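Local coordinates for protein alkaline serine protease (Pseudoalteromonas sp., PDB 1Y9Z) that probably cleaves peptide bonds in proteins as a cold-adapted, subtilisin-like alkaline serine protease with an inserted beta-barrel domain, at residues Tyr289-Lys299 and Pro320-Val331. Numbering follows the deposited sequence.
Sequences YPEINSTKACK and PFLVDANSDITV
One water molecule joins the two segments where Tyr289 and Ile292 meet Val323: it accepts hydrogen bonds from the backbone N-H groups of Ile292 (N to water, 3.0 Å) and Val323 and donates to Tyr289 O at 2.7 Å. The site lies in the beta-barrel domain inserted into the subtilase fold, where helix 291-299 crosses strand 321-323 at -64° and also covers the loop that follows the strand. Branched aliphatic residues suit this interface because the branches of Ile292, Leu322 and Ile329 meet between helix and loop. Ile292 CG1 stands anti to the backbone N (chi1 -174°), which carries CD1 to Ile329 CG1 at 3.6 Å and to Leu322 CD1, while Thr295 turns its methyl CG2 onto Ile329 CD1 (3.5 Å). Thr295 also suits the helix because its hydroxyl donates to Glu291 O, from above the carbonyl plane.

Asp324 shapes the loop: OD1 accepts a hydrogen bond from Ile329 N at 2.7 Å and OD2 one from Asp328 N, both on the syn side, and Arg236 forms a salt bridge with OD1. With an alanine here, both amides and Arg236 would lose their carboxylate partner, and the loop carrying Ile329 would probably be freer to shift off the helix. Lys296, its chain extended, brings NZ to Asp328 OD1 at 2.9 Å, a salt bridge whose hydrogen bond is weak. Near the start of the helix, Glu291, salt-bridged to Arg281, sets its carboxylate carbon CD against Pro320 CG at 3.4 Å.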
# COMPACT_ATOMS: atom_id res chain seq x y z
N TYR A 289 8.46 15.97 -10.38
CA TYR A 289 8.80 15.53 -9.03
C TYR A 289 9.35 16.73 -8.26
O TYR A 289 10.57 16.88 -8.11
CB TYR A 289 9.84 14.41 -9.11
CG TYR A 289 9.35 13.22 -9.91
CD1 TYR A 289 8.47 12.29 -9.35
CD2 TYR A 289 9.74 13.04 -11.23
CE1 TYR A 289 7.98 11.22 -10.09
CE2 TYR A 289 9.25 11.97 -11.99
CZ TYR A 289 8.37 11.06 -11.41
OH TYR A 289 7.88 10.01 -12.15
N PRO A 290 8.46 17.59 -7.74
CA PRO A 290 8.77 18.80 -6.99
C PRO A 290 9.16 18.69 -5.51
O PRO A 290 9.45 19.71 -4.88
CB PRO A 290 7.50 19.63 -7.16
CG PRO A 290 6.45 18.58 -7.04
CD PRO A 290 7.00 17.46 -7.92
N GLU A 291 9.19 17.48 -4.96
CA GLU A 291 9.53 17.32 -3.55
C GLU A 291 10.81 18.05 -3.17
O GLU A 291 10.92 18.61 -2.07
CB GLU A 291 9.66 15.83 -3.21
CG GLU A 291 9.60 15.53 -1.71
CD GLU A 291 8.24 15.83 -1.11
OE1 GLU A 291 8.07 15.64 0.12
OE2 GLU A 291 7.33 16.24 -1.85
N ILE A 292 11.79 18.06 -4.07
CA ILE A 292 13.07 18.70 -3.83
C ILE A 292 13.01 20.21 -3.57
O ILE A 292 13.88 20.77 -2.90
CB ILE A 292 14.04 18.45 -5.02
CG1 ILE A 292 15.43 19.00 -4.69
CG2 ILE A 292 13.50 19.10 -6.28
CD1 ILE A 292 16.11 18.31 -3.52
N ASN A 293 11.98 20.88 -4.08
CA ASN A 293 11.86 22.32 -3.89
C ASN A 293 11.71 22.75 -2.43
O ASN A 293 12.54 23.51 -1.92
CB ASN A 293 10.71 22.86 -4.73
CG ASN A 293 10.96 22.68 -6.21
OD1 ASN A 293 12.02 23.05 -6.72
ND2 ASN A 293 9.99 22.12 -6.92
N SER A 294 10.67 22.27 -1.75
CA SER A 294 10.47 22.63 -0.35
C SER A 294 11.59 22.04 0.50
O SER A 294 12.07 22.68 1.44
CB SER A 294 9.12 22.10 0.15
OG SER A 294 8.03 22.82 -0.40
N THR A 295 12.01 20.83 0.17
CA THR A 295 13.06 20.15 0.91
C THR A 295 14.38 20.92 0.86
O THR A 295 15.01 21.15 1.89
CB THR A 295 13.30 18.73 0.35
OG1 THR A 295 12.06 18.01 0.35
CG2 THR A 295 14.31 17.98 1.21
N LYS A 296 14.78 21.34 -0.34
CA LYS A 296 16.03 22.07 -0.50
C LYS A 296 15.99 23.46 0.13
O LYS A 296 17.00 23.95 0.62
CB LYS A 296 16.39 22.20 -1.99
CG LYS A 296 17.75 22.84 -2.24
CD LYS A 296 18.10 22.82 -3.72
CE LYS A 296 19.46 23.43 -3.97
NZ LYS A 296 19.83 23.37 -5.41
N ALA A 297 14.81 24.08 0.13
CA ALA A 297 14.67 25.41 0.73
C ALA A 297 15.14 25.31 2.18
O ALA A 297 15.86 26.17 2.68
CB ALA A 297 13.22 25.85 0.68
N CYS A 298 14.72 24.24 2.85
CA CYS A 298 15.09 24.00 4.23
C CYS A 298 16.58 23.73 4.36
O CYS A 298 17.26 24.32 5.20
CB CYS A 298 14.31 22.80 4.77
SG CYS A 298 12.69 23.13 5.53
N LYS A 299 17.09 22.83 3.52
CA LYS A 299 18.51 22.47 3.53
C LYS A 299 19.41 23.68 3.31
O LYS A 299 20.39 23.87 4.04
CB LYS A 299 18.79 21.42 2.45
CG LYS A 299 20.24 20.97 2.38
CD LYS A 299 20.68 20.29 3.67
CE LYS A 299 22.15 19.92 3.63
NZ LYS A 299 23.02 21.12 3.56
N PRO A 320 6.34 10.56 -1.92
CA PRO A 320 6.90 10.91 -3.23
C PRO A 320 8.38 10.63 -3.42
O PRO A 320 9.11 10.40 -2.47
CB PRO A 320 6.59 12.39 -3.33
CG PRO A 320 6.88 12.85 -1.93
CD PRO A 320 6.24 11.76 -1.06
N PHE A 321 8.80 10.67 -4.68
CA PHE A 321 10.21 10.48 -5.00
C PHE A 321 10.90 11.81 -4.74
O PHE A 321 10.47 12.85 -5.24
CB PHE A 321 10.40 10.11 -6.47
CG PHE A 321 9.98 8.71 -6.81
CD1 PHE A 321 8.76 8.46 -7.43
CD2 PHE A 321 10.80 7.63 -6.50
CE1 PHE A 321 8.37 7.16 -7.75
CE2 PHE A 321 10.43 6.33 -6.81
CZ PHE A 321 9.21 6.09 -7.44
N LEU A 322 11.96 11.78 -3.94
CA LEU A 322 12.73 12.99 -3.68
C LEU A 322 13.87 12.96 -4.68
O LEU A 322 14.94 12.40 -4.40
CB LEU A 322 13.28 12.99 -2.25
CG LEU A 322 14.25 14.14 -1.91
CD1 LEU A 322 13.58 15.49 -2.15
CD2 LEU A 322 14.70 14.02 -0.46
N VAL A 323 13.63 13.52 -5.86
CA VAL A 323 14.63 13.56 -6.91
C VAL A 323 15.63 14.65 -6.55
O VAL A 323 15.32 15.84 -6.62
CB VAL A 323 13.99 13.85 -8.28
CG1 VAL A 323 15.04 13.81 -9.37
CG2 VAL A 323 12.90 12.83 -8.56
N ASP A 324 16.83 14.23 -6.16
CA ASP A 324 17.90 15.13 -5.74
C ASP A 324 19.03 15.14 -6.77
O ASP A 324 20.04 14.46 -6.60
CB ASP A 324 18.41 14.67 -4.38
CG ASP A 324 19.22 15.73 -3.65
OD1 ASP A 324 19.68 15.44 -2.53
OD2 ASP A 324 19.40 16.84 -4.19
N ALA A 325 18.85 15.92 -7.83
CA ALA A 325 19.82 16.02 -8.91
C ALA A 325 21.25 16.33 -8.47
O ALA A 325 22.20 15.71 -8.96
CB ALA A 325 19.36 17.05 -9.93
N ASN A 326 21.41 17.29 -7.57
CA ASN A 326 22.74 17.68 -7.10
C ASN A 326 23.13 17.04 -5.78
O ASN A 326 24.15 17.42 -5.18
CB ASN A 326 22.82 19.21 -6.98
CG ASN A 326 22.53 19.91 -8.29
OD1 ASN A 326 23.18 19.66 -9.31
ND2 ASN A 326 21.54 20.80 -8.28
N SER A 327 22.34 16.08 -5.32
CA SER A 327 22.62 15.39 -4.06
C SER A 327 22.82 16.40 -2.94
O SER A 327 23.78 16.31 -2.17
CB SER A 327 23.87 14.52 -4.21
OG SER A 327 23.73 13.59 -5.26
N ASP A 328 21.90 17.35 -2.84
CA ASP A 328 21.96 18.40 -1.83
C ASP A 328 21.39 17.98 -0.47
O ASP A 328 21.84 18.45 0.57
CB ASP A 328 21.20 19.63 -2.32
CG ASP A 328 21.77 20.17 -3.62
OD1 ASP A 328 21.07 20.97 -4.28
OD2 ASP A 328 22.90 19.80 -3.98
N ILE A 329 20.40 17.09 -0.48
CA ILE A 329 19.77 16.65 0.76
C ILE A 329 20.57 15.54 1.43
O ILE A 329 20.32 14.35 1.22
CB ILE A 329 18.33 16.16 0.50
CG1 ILE A 329 17.60 17.17 -0.39
CG2 ILE A 329 17.60 15.99 1.83
CD1 ILE A 329 17.59 18.59 0.15
N THR A 330 21.55 15.95 2.23
CA THR A 330 22.42 15.02 2.95
C THR A 330 22.00 14.87 4.41
O THR A 330 22.72 14.26 5.21
CB THR A 330 23.88 15.50 2.89
OG1 THR A 330 23.96 16.85 3.34
CG2 THR A 330 24.41 15.41 1.47
N VAL A 331 20.84 15.42 4.75
CA VAL A 331 20.32 15.33 6.11
C VAL A 331 19.02 14.52 6.08
O VAL A 331 18.42 14.34 5.02
CB VAL A 331 20.01 16.73 6.68
CG1 VAL A 331 21.26 17.59 6.66
CG2 VAL A 331 18.89 17.39 5.88
O HOH W 1 11.90 15.80 -6.01